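Local coordinates for protein Ral guanine nucleotide dissociation stimulator-like 2 (Mus musculus, PDB 4JGW) that probably acts as a guanine nucleotide exchange factor and associates in vitro with the GTP-bound forms of Rap1A and H-Ras, at residues D72-F86 against I414-L426. Residues are numbered along the deposited sequence; the frame is centred on the assembly and turned at random.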
ATOM      1  N   ASP A  72      14.371 -14.095 -14.958  1.00 25.67           N
ATOM      2  CA  ASP A  72      13.011 -13.830 -14.483  1.00 25.50           C
ATOM      3  C   ASP A  72      13.105 -12.873 -13.293  1.00 25.61           C
ATOM      4  O   ASP A  72      12.893 -13.267 -12.141  1.00 25.43           O
ATOM      5  CB  ASP A  72      12.339 -15.155 -14.087  1.00 25.42           C
ATOM      6  CG  ASP A  72      10.841 -15.020 -13.812  1.00 25.32           C
ATOM      7  OD1 ASP A  72      10.274 -13.908 -13.923  1.00 24.82           O
ATOM      8  OD2 ASP A  72      10.224 -16.055 -13.479  1.00 24.56           O
ATOM      9  N   MET A  73      13.441 -11.614 -13.577  1.00 25.69           N
ATOM     10  CA  MET A  73      13.775 -10.662 -12.508  1.00 25.85           C
ATOM     11  C   MET A  73      12.621 -10.244 -11.587  1.00 25.63           C
ATOM     12  O   MET A  73      12.861  -9.873 -10.440  1.00 25.57           O
ATOM     13  CB  MET A  73      14.564  -9.444 -13.024  1.00 26.10           C
ATOM     14  CG  MET A  73      14.477  -9.164 -14.508  1.00 26.90           C
ATOM     15  SD  MET A  73      15.653  -7.899 -15.045  1.00 27.87           S
ATOM     16  CE  MET A  73      17.034  -8.884 -15.621  1.00 28.57           C
ATOM     17  N   MET A  74      11.383 -10.323 -12.071  1.00 25.44           N
ATOM     18  CA  MET A  74      10.233  -9.989 -11.231  1.00 25.38           C
ATOM     19  C   MET A  74       9.853 -11.111 -10.256  1.00 25.26           C
ATOM     20  O   MET A  74       9.223 -10.853  -9.231  1.00 25.18           O
ATOM     21  CB  MET A  74       9.016  -9.573 -12.071  1.00 25.43           C
ATOM     22  CG  MET A  74       7.897  -8.935 -11.234  1.00 25.87           C
ATOM     23  SD  MET A  74       6.390  -8.507 -12.122  1.00 26.78           S
ATOM     24  CE  MET A  74       6.954  -7.126 -13.120  1.00 25.71           C
ATOM     25  N   PHE A  75      10.252 -12.344 -10.569  1.00 25.08           N
ATOM     26  CA  PHE A  75       9.768 -13.515  -9.834  1.00 24.98           C
ATOM     27  C   PHE A  75      10.014 -13.477  -8.327  1.00 25.03           C
ATOM     28  O   PHE A  75       9.076 -13.624  -7.543  1.00 24.98           O
ATOM     29  CB  PHE A  75      10.326 -14.819 -10.410  1.00 24.83           C
ATOM     30  CG  PHE A  75       9.815 -16.043  -9.708  1.00 24.49           C
ATOM     31  CD1 PHE A  75       8.574 -16.576 -10.035  1.00 24.32           C
ATOM     32  CD2 PHE A  75      10.558 -16.642  -8.697  1.00 24.28           C
ATOM     33  CE1 PHE A  75       8.087 -17.695  -9.376  1.00 24.36           C
ATOM     34  CE2 PHE A  75      10.079 -17.765  -8.033  1.00 24.03           C
ATOM     35  CZ  PHE A  75       8.843 -18.293  -8.374  1.00 24.25           C
ATOM     36  N   THR A  76      11.275 -13.298  -7.939  1.00 25.06           N
ATOM     37  CA  THR A  76      11.680 -13.323  -6.536  1.00 24.98           C
ATOM     38  C   THR A  76      10.971 -12.259  -5.678  1.00 25.09           C
ATOM     39  O   THR A  76      10.362 -12.607  -4.667  1.00 25.19           O
ATOM     40  CB  THR A  76      13.226 -13.236  -6.391  1.00 25.02           C
ATOM     41  OG1 THR A  76      13.833 -14.274  -7.172  1.00 24.99           O
ATOM     42  CG2 THR A  76      13.660 -13.376  -4.936  1.00 24.48           C
ATOM     43  N   PRO A  77      11.037 -10.971  -6.076  1.00 25.21           N
ATOM     44  CA  PRO A  77      10.352  -9.967  -5.254  1.00 25.41           C
ATOM     45  C   PRO A  77       8.826 -10.109  -5.263  1.00 25.65           C
ATOM     46  O   PRO A  77       8.187  -9.861  -4.241  1.00 25.58           O
ATOM     47  CB  PRO A  77      10.780  -8.637  -5.886  1.00 25.33           C
ATOM     48  CG  PRO A  77      11.173  -8.984  -7.281  1.00 25.29           C
ATOM     49  CD  PRO A  77      11.779 -10.347  -7.189  1.00 25.18           C
ATOM     50  N   ALA A  78       8.261 -10.512  -6.401  1.00 25.95           N
ATOM     51  CA  ALA A  78       6.819 -10.735  -6.518  1.00 26.22           C
ATOM     52  C   ALA A  78       6.332 -11.861  -5.613  1.00 26.50           C
ATOM     53  O   ALA A  78       5.324 -11.705  -4.925  1.00 26.56           O
ATOM     54  CB  ALA A  78       6.423 -11.003  -7.969  1.00 26.21           C
ATOM     55  N   LEU A  79       7.045 -12.988  -5.615  1.00 26.80           N
ATOM     56  CA  LEU A  79       6.675 -14.132  -4.778  1.00 27.15           C
ATOM     57  C   LEU A  79       6.774 -13.759  -3.300  1.00 27.25           C
ATOM     58  O   LEU A  79       5.849 -14.019  -2.529  1.00 27.22           O
ATOM     59  CB  LEU A  79       7.563 -15.353  -5.066  1.00 27.22           C
ATOM     60  CG  LEU A  79       7.011 -16.790  -4.953  1.00 27.74           C
ATOM     61  CD1 LEU A  79       8.153 -17.791  -4.857  1.00 27.84           C
ATOM     62  CD2 LEU A  79       6.036 -17.019  -3.799  1.00 27.66           C
ATOM     63  N   LEU A  80       7.894 -13.142  -2.921  1.00 27.22           N
ATOM     64  CA  LEU A  80       8.134 -12.746  -1.534  1.00 27.40           C
ATOM     65  C   LEU A  80       7.115 -11.729  -1.029  1.00 27.49           C
ATOM     66  O   LEU A  80       6.751 -11.750   0.144  1.00 27.49           O
ATOM     67  CB  LEU A  80       9.561 -12.209  -1.349  1.00 27.27           C
ATOM     68  CG  LEU A  80      10.736 -13.186  -1.501  1.00 27.49           C
ATOM     69  CD1 LEU A  80      12.062 -12.460  -1.323  1.00 26.85           C
ATOM     70  CD2 LEU A  80      10.637 -14.374  -0.537  1.00 26.81           C
ATOM     71  N   ALA A  81       6.657 -10.852  -1.919  1.00 27.81           N
ATOM     72  CA  ALA A  81       5.702  -9.806  -1.556  1.00 28.17           C
ATOM     73  C   ALA A  81       4.252 -10.294  -1.494  1.00 28.45           C
ATOM     74  O   ALA A  81       3.472  -9.805  -0.679  1.00 28.19           O
ATOM     75  CB  ALA A  81       5.821  -8.622  -2.506  1.00 28.11           C
ATOM     76  N   THR A  82       3.901 -11.253  -2.350  1.00 28.84           N
ATOM     77  CA  THR A  82       2.510 -11.697  -2.488  1.00 29.32           C
ATOM     78  C   THR A  82       2.188 -13.053  -1.842  1.00 29.88           C
ATOM     79  O   THR A  82       1.028 -13.464  -1.830  1.00 29.95           O
ATOM     80  CB  THR A  82       2.066 -11.749  -3.974  1.00 29.23           C
ATOM     81  OG1 THR A  82       2.845 -12.724  -4.681  1.00 28.77           O
ATOM     82  CG2 THR A  82       2.214 -10.386  -4.646  1.00 29.23           C
ATOM     83  N   HIS A  83       3.197 -13.739  -1.305  1.00 30.59           N
ATOM     84  CA  HIS A  83       3.034 -15.131  -0.855  1.00 31.45           C
ATOM     85  C   HIS A  83       1.931 -15.363   0.185  1.00 32.19           C
ATOM     86  O   HIS A  83       1.299 -16.419   0.194  1.00 32.46           O
ATOM     87  CB  HIS A  83       4.365 -15.739  -0.391  1.00 31.27           C
ATOM     88  CG  HIS A  83       4.797 -15.304   0.974  1.00 31.35           C
ATOM     89  ND1 HIS A  83       5.432 -14.104   1.209  1.00 31.30           N
ATOM     90  CD2 HIS A  83       4.702 -15.921   2.177  1.00 31.15           C
ATOM     91  CE1 HIS A  83       5.701 -13.995   2.498  1.00 31.46           C
ATOM     92  NE2 HIS A  83       5.270 -15.085   3.107  1.00 31.19           N
ATOM     93  N   ARG A  84       1.695 -14.371   1.040  1.00 32.96           N
ATOM     94  CA  ARG A  84       0.695 -14.491   2.102  1.00 33.80           C
ATOM     95  C   ARG A  84      -0.739 -14.516   1.574  1.00 34.16           C
ATOM     96  O   ARG A  84      -1.674 -14.781   2.328  1.00 34.30           O
ATOM     97  CB  ARG A  84       0.868 -13.381   3.142  1.00 33.92           C
ATOM     98  CG  ARG A  84       2.113 -13.533   3.987  1.00 34.62           C
ATOM     99  CD  ARG A  84       2.044 -12.676   5.233  1.00 36.58           C
ATOM    100  NE  ARG A  84       2.971 -13.164   6.250  1.00 37.56           N
ATOM    101  CZ  ARG A  84       2.885 -12.892   7.547  1.00 38.12           C
ATOM    102  NH1 ARG A  84       1.903 -12.127   8.011  1.00 38.12           N
ATOM    103  NH2 ARG A  84       3.783 -13.395   8.384  1.00 38.74           N
ATOM    104  N   ALA A  85      -0.902 -14.243   0.280  1.00 34.60           N
ATOM    105  CA  ALA A  85      -2.214 -14.291  -0.360  1.00 34.87           C
ATOM    106  C   ALA A  85      -2.644 -15.715  -0.718  1.00 35.13           C
ATOM    107  O   ALA A  85      -3.842 -15.995  -0.808  1.00 35.34           O
ATOM    108  CB  ALA A  85      -2.239 -13.397  -1.594  1.00 34.88           C
ATOM    109  N   PHE A  86      -1.673 -16.606  -0.923  1.00 35.33           N
ATOM    110  CA  PHE A  86      -1.961 -17.986  -1.348  1.00 35.41           C
ATOM    111  C   PHE A  86      -1.296 -19.072  -0.493  1.00 35.54           C
ATOM    112  O   PHE A  86      -1.708 -20.233  -0.530  1.00 35.75           O
ATOM    113  CB  PHE A  86      -1.637 -18.191  -2.839  1.00 35.45           C
ATOM    114  CG  PHE A  86      -0.219 -17.840  -3.221  1.00 35.28           C
ATOM    115  CD1 PHE A  86       0.783 -18.803  -3.194  1.00 35.24           C
ATOM    116  CD2 PHE A  86       0.108 -16.547  -3.627  1.00 35.45           C
ATOM    117  CE1 PHE A  86       2.093 -18.483  -3.552  1.00 34.95           C
ATOM    118  CE2 PHE A  86       1.414 -16.219  -3.988  1.00 34.91           C
ATOM    119  CZ  PHE A  86       2.405 -17.188  -3.952  1.00 34.82           C
ATOM    120  N   ILE A 414      -0.618 -22.682  -9.289  1.00 36.12           N
ATOM    121  CA  ILE A 414      -0.794 -21.292  -8.881  1.00 35.29           C
ATOM    122  C   ILE A 414      -0.590 -20.385 -10.097  1.00 34.61           C
ATOM    123  O   ILE A 414       0.451 -20.441 -10.754  1.00 34.50           O
ATOM    124  CB  ILE A 414       0.169 -20.913  -7.724  1.00 35.40           C
ATOM    125  CG1 ILE A 414      -0.242 -21.645  -6.440  1.00 35.51           C
ATOM    126  CG2 ILE A 414       0.194 -19.395  -7.497  1.00 35.07           C
ATOM    127  CD1 ILE A 414       0.876 -21.811  -5.428  1.00 35.93           C
ATOM    128  N   ASN A 415      -1.602 -19.579 -10.406  1.00 33.68           N
ATOM    129  CA  ASN A 415      -1.525 -18.623 -11.507  1.00 32.96           C
ATOM    130  C   ASN A 415      -0.635 -17.440 -11.123  1.00 32.39           C
ATOM    131  O   ASN A 415      -1.109 -16.454 -10.558  1.00 32.36           O
ATOM    132  CB  ASN A 415      -2.932 -18.155 -11.914  1.00 32.90           C
ATOM    133  CG  ASN A 415      -2.914 -17.074 -12.990  1.00 32.83           C
ATOM    134  OD1 ASN A 415      -1.987 -16.990 -13.795  1.00 33.01           O
ATOM    135  ND2 ASN A 415      -3.949 -16.242 -13.004  1.00 32.51           N
ATOM    136  N   PHE A 416       0.654 -17.546 -11.436  1.00 31.74           N
ATOM    137  CA  PHE A 416       1.622 -16.540 -11.005  1.00 31.02           C
ATOM    138  C   PHE A 416       1.496 -15.209 -11.743  1.00 30.62           C
ATOM    139  O   PHE A 416       1.903 -14.174 -11.219  1.00 30.62           O
ATOM    140  CB  PHE A 416       3.059 -17.069 -11.060  1.00 31.01           C
ATOM    141  CG  PHE A 416       4.002 -16.345 -10.136  1.00 30.51           C
ATOM    142  CD1 PHE A 416       4.073 -16.688  -8.788  1.00 29.95           C
ATOM    143  CD2 PHE A 416       4.809 -15.312 -10.608  1.00 29.49           C
ATOM    144  CE1 PHE A 416       4.938 -16.017  -7.924  1.00 29.98           C
ATOM    145  CE2 PHE A 416       5.674 -14.635  -9.755  1.00 29.77           C
ATOM    146  CZ  PHE A 416       5.742 -14.990  -8.410  1.00 29.92           C
ATOM    147  N   ASP A 417       0.923 -15.241 -12.948  1.00 30.21           N
ATOM    148  CA  ASP A 417       0.609 -14.022 -13.696  1.00 29.67           C
ATOM    149  C   ASP A 417      -0.153 -13.025 -12.824  1.00 29.16           C
ATOM    150  O   ASP A 417       0.157 -11.832 -12.820  1.00 29.10           O
ATOM    151  CB  ASP A 417      -0.207 -14.345 -14.952  1.00 29.91           C
ATOM    152  CG  ASP A 417       0.633 -14.955 -16.064  1.00 30.31           C
ATOM    153  OD1 ASP A 417       1.867 -15.075 -15.902  1.00 30.73           O
ATOM    154  OD2 ASP A 417       0.053 -15.311 -17.109  1.00 30.43           O
ATOM    155  N   LYS A 418      -1.138 -13.530 -12.084  1.00 28.61           N
ATOM    156  CA  LYS A 418      -1.910 -12.727 -11.135  1.00 27.95           C
ATOM    157  C   LYS A 418      -0.992 -12.014 -10.140  1.00 27.51           C
ATOM    158  O   LYS A 418      -1.183 -10.831  -9.849  1.00 27.25           O
ATOM    159  CB  LYS A 418      -2.921 -13.611 -10.388  1.00 27.98           C
ATOM    160  CG  LYS A 418      -3.757 -12.870  -9.350  1.00 27.75           C
ATOM    161  CD  LYS A 418      -4.889 -13.730  -8.811  1.00 27.99           C
ATOM    162  CE  LYS A 418      -5.765 -12.921  -7.862  1.00 28.30           C
ATOM    163  NZ  LYS A 418      -7.060 -13.591  -7.565  1.00 28.20           N
ATOM    164  N   ARG A 419       0.005 -12.740  -9.641  1.00 27.14           N
ATOM    165  CA  ARG A 419       0.921 -12.224  -8.619  1.00 26.93           C
ATOM    166  C   ARG A 419       1.874 -11.157  -9.162  1.00 26.77           C
ATOM    167  O   ARG A 419       2.282 -10.254  -8.428  1.00 26.61           O
ATOM    168  CB  ARG A 419       1.705 -13.365  -7.959  1.00 26.85           C
ATOM    169  CG  ARG A 419       0.839 -14.496  -7.400  1.00 26.93           C
ATOM    170  CD  ARG A 419      -0.228 -13.978  -6.443  1.00 26.78           C
ATOM    171  NE  ARG A 419      -1.288 -14.957  -6.212  1.00 27.18           N
ATOM    172  CZ  ARG A 419      -2.443 -14.691  -5.605  1.00 27.04           C
ATOM    173  NH1 ARG A 419      -2.707 -13.468  -5.163  1.00 26.80           N
ATOM    174  NH2 ARG A 419      -3.341 -15.651  -5.442  1.00 26.72           N
ATOM    175  N   ARG A 420       2.222 -11.272 -10.445  1.00 26.55           N
ATOM    176  CA  ARG A 420       3.053 -10.274 -11.119  1.00 26.25           C
ATOM    177  C   ARG A 420       2.303  -8.958 -11.260  1.00 26.24           C
ATOM    178  O   ARG A 420       2.867  -7.884 -11.034  1.00 26.14           O
ATOM    179  CB  ARG A 420       3.482 -10.768 -12.503  1.00 26.30           C
ATOM    180  CG  ARG A 420       4.561 -11.826 -12.477  1.00 25.55           C
ATOM    181  CD  ARG A 420       4.977 -12.238 -13.881  1.00 24.31           C
ATOM    182  NE  ARG A 420       5.683 -13.513 -13.837  1.00 23.92           N
ATOM    183  CZ  ARG A 420       6.996 -13.649 -13.698  1.00 23.35           C
ATOM    184  NH1 ARG A 420       7.783 -12.579 -13.615  1.00 22.91           N
ATOM    185  NH2 ARG A 420       7.524 -14.865 -13.650  1.00 22.18           N
ATOM    186  N   LYS A 421       1.030  -9.058 -11.645  1.00 26.17           N
ATOM    187  CA  LYS A 421       0.152  -7.903 -11.800  1.00 26.16           C
ATOM    188  C   LYS A 421      -0.106  -7.238 -10.451  1.00 25.93           C
ATOM    189  O   LYS A 421      -0.240  -6.016 -10.367  1.00 25.99           O
ATOM    190  CB  LYS A 421      -1.171  -8.317 -12.448  1.00 26.44           C
ATOM    191  CG  LYS A 421      -1.035  -8.872 -13.860  1.00 27.13           C
ATOM    192  CD  LYS A 421      -2.388  -9.268 -14.430  1.00 28.92           C
ATOM    193  CE  LYS A 421      -2.230 -10.057 -15.724  1.00 29.91           C
ATOM    194  NZ  LYS A 421      -3.538 -10.259 -16.407  1.00 31.46           N
ATOM    195  N   GLU A 422      -0.164  -8.052  -9.401  1.00 25.62           N
ATOM    196  CA  GLU A 422      -0.280  -7.550  -8.038  1.00 25.52           C
ATOM    197  C   GLU A 422       0.992  -6.817  -7.608  1.00 25.27           C
ATOM    198  O   GLU A 422       0.918  -5.710  -7.073  1.00 25.12           O
ATOM    199  CB  GLU A 422      -0.625  -8.683  -7.069  1.00 25.46           C
ATOM    200  CG  GLU A 422      -2.100  -9.070  -7.109  1.00 26.05           C
ATOM    201  CD  GLU A 422      -2.442 -10.257  -6.234  1.00 26.59           C
ATOM    202  OE1 GLU A 422      -1.553 -11.085  -5.956  1.00 27.33           O
ATOM    203  OE2 GLU A 422      -3.615 -10.367  -5.824  1.00 27.50           O
ATOM    204  N   PHE A 423       2.148  -7.427  -7.866  1.00 24.98           N
ATOM    205  CA  PHE A 423       3.434  -6.802  -7.551  1.00 25.06           C
ATOM    206  C   PHE A 423       3.626  -5.463  -8.268  1.00 25.02           C
ATOM    207  O   PHE A 423       4.151  -4.523  -7.682  1.00 25.00           O
ATOM    208  CB  PHE A 423       4.610  -7.748  -7.840  1.00 24.95           C
ATOM    209  CG  PHE A 423       5.963  -7.144  -7.540  1.00 24.72           C
ATOM    210  CD1 PHE A 423       6.391  -6.974  -6.224  1.00 24.04           C
ATOM    211  CD2 PHE A 423       6.802  -6.739  -8.574  1.00 24.08           C
ATOM    212  CE1 PHE A 423       7.633  -6.412  -5.947  1.00 23.96           C
ATOM    213  CE2 PHE A 423       8.052  -6.180  -8.310  1.00 23.98           C
ATOM    214  CZ  PHE A 423       8.469  -6.014  -6.994  1.00 24.16           C
ATOM    215  N   ALA A 424       3.194  -5.382  -9.526  1.00 25.25           N
ATOM    216  CA  ALA A 424       3.245  -4.134 -10.292  1.00 25.53           C
ATOM    217  C   ALA A 424       2.620  -2.977  -9.513  1.00 25.85           C
ATOM    218  O   ALA A 424       3.217  -1.905  -9.390  1.00 26.01           O
ATOM    219  CB  ALA A 424       2.558  -4.304 -11.652  1.00 25.39           C
ATOM    220  N   ILE A 425       1.418  -3.211  -8.984  1.00 26.10           N
ATOM    221  CA  ILE A 425       0.704  -2.224  -8.174  1.00 26.44           C
ATOM    222  C   ILE A 425       1.434  -1.975  -6.855  1.00 26.57           C
ATOM    223  O   ILE A 425       1.541  -0.834  -6.406  1.00 26.45           O
ATOM    224  CB  ILE A 425      -0.764  -2.659  -7.917  1.00 26.42           C
ATOM    225  CG1 ILE A 425      -1.556  -2.657  -9.229  1.00 26.89           C
ATOM    226  CG2 ILE A 425      -1.439  -1.748  -6.886  1.00 26.85           C
ATOM    227  CD1 ILE A 425      -2.743  -3.620  -9.242  1.00 27.62           C
ATOM    228  N   LEU A 426       1.943  -3.047  -6.249  1.00 27.00           N
ATOM    229  CA  LEU A 426       2.676  -2.946  -4.989  1.00 27.42           C
ATOM    230  C   LEU A 426       3.955  -2.121  -5.130  1.00 27.90           C
ATOM    231  O   LEU A 426       4.303  -1.360  -4.224  1.00 27.84           O
ATOM    232  CB  LEU A 426       2.997  -4.333  -4.417  1.00 27.33           C
ATOM    233  CG  LEU A 426       1.864  -5.274  -3.982  1.00 27.26           C
ATOM    234  CD1 LEU A 426       2.430  -6.439  -3.183  1.00 26.58           C
ATOM    235  CD2 LEU A 426       0.776  -4.559  -3.180  1.00 26.60           C
TER
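D72 and R420 join the two segments through an end-on salt bridge, carboxylate and guanidinium only 21° from coplanar. D72 OD1 accepts from R420 NH1 at 2.8 Å and also from NH2, while OD2 takes a second hydrogen bond from NH2 at 3.0 Å; H62 NE2 and the L51 backbone N also bond D72 OD2, and L51 O accepts from R420 NH2, tying both partners to strand 46-54. At the far end R419, bent at chi2, is bound by E422 of its own helix and by D407, and its guanidinium lies with one face against F86, whose CD2 is 3.3 Å from R419 NE. Between these charged ends the packing is mainly apolar. The F416 ring takes F75 over one face, the planes 32° apart, and R419 CB over the other. F423 lays one ring face against the backbone of A78 while M74 CG reaches F423 CD2 at 3.6 Å. T82, its hydroxyl bonded to A78 O, fits as a knob among R419, E422, F423 and L426. Helix 75-82 and the 416-426 part of helix 416-436 cross nearly perpendicularly, at 87°, linking the REM (N-terminal Ras-GEF) domain to the CDC25-homology (RasGEF) domain, with strand 46-54 and helix 56-63 beside them and helix 392-404 against 416-426.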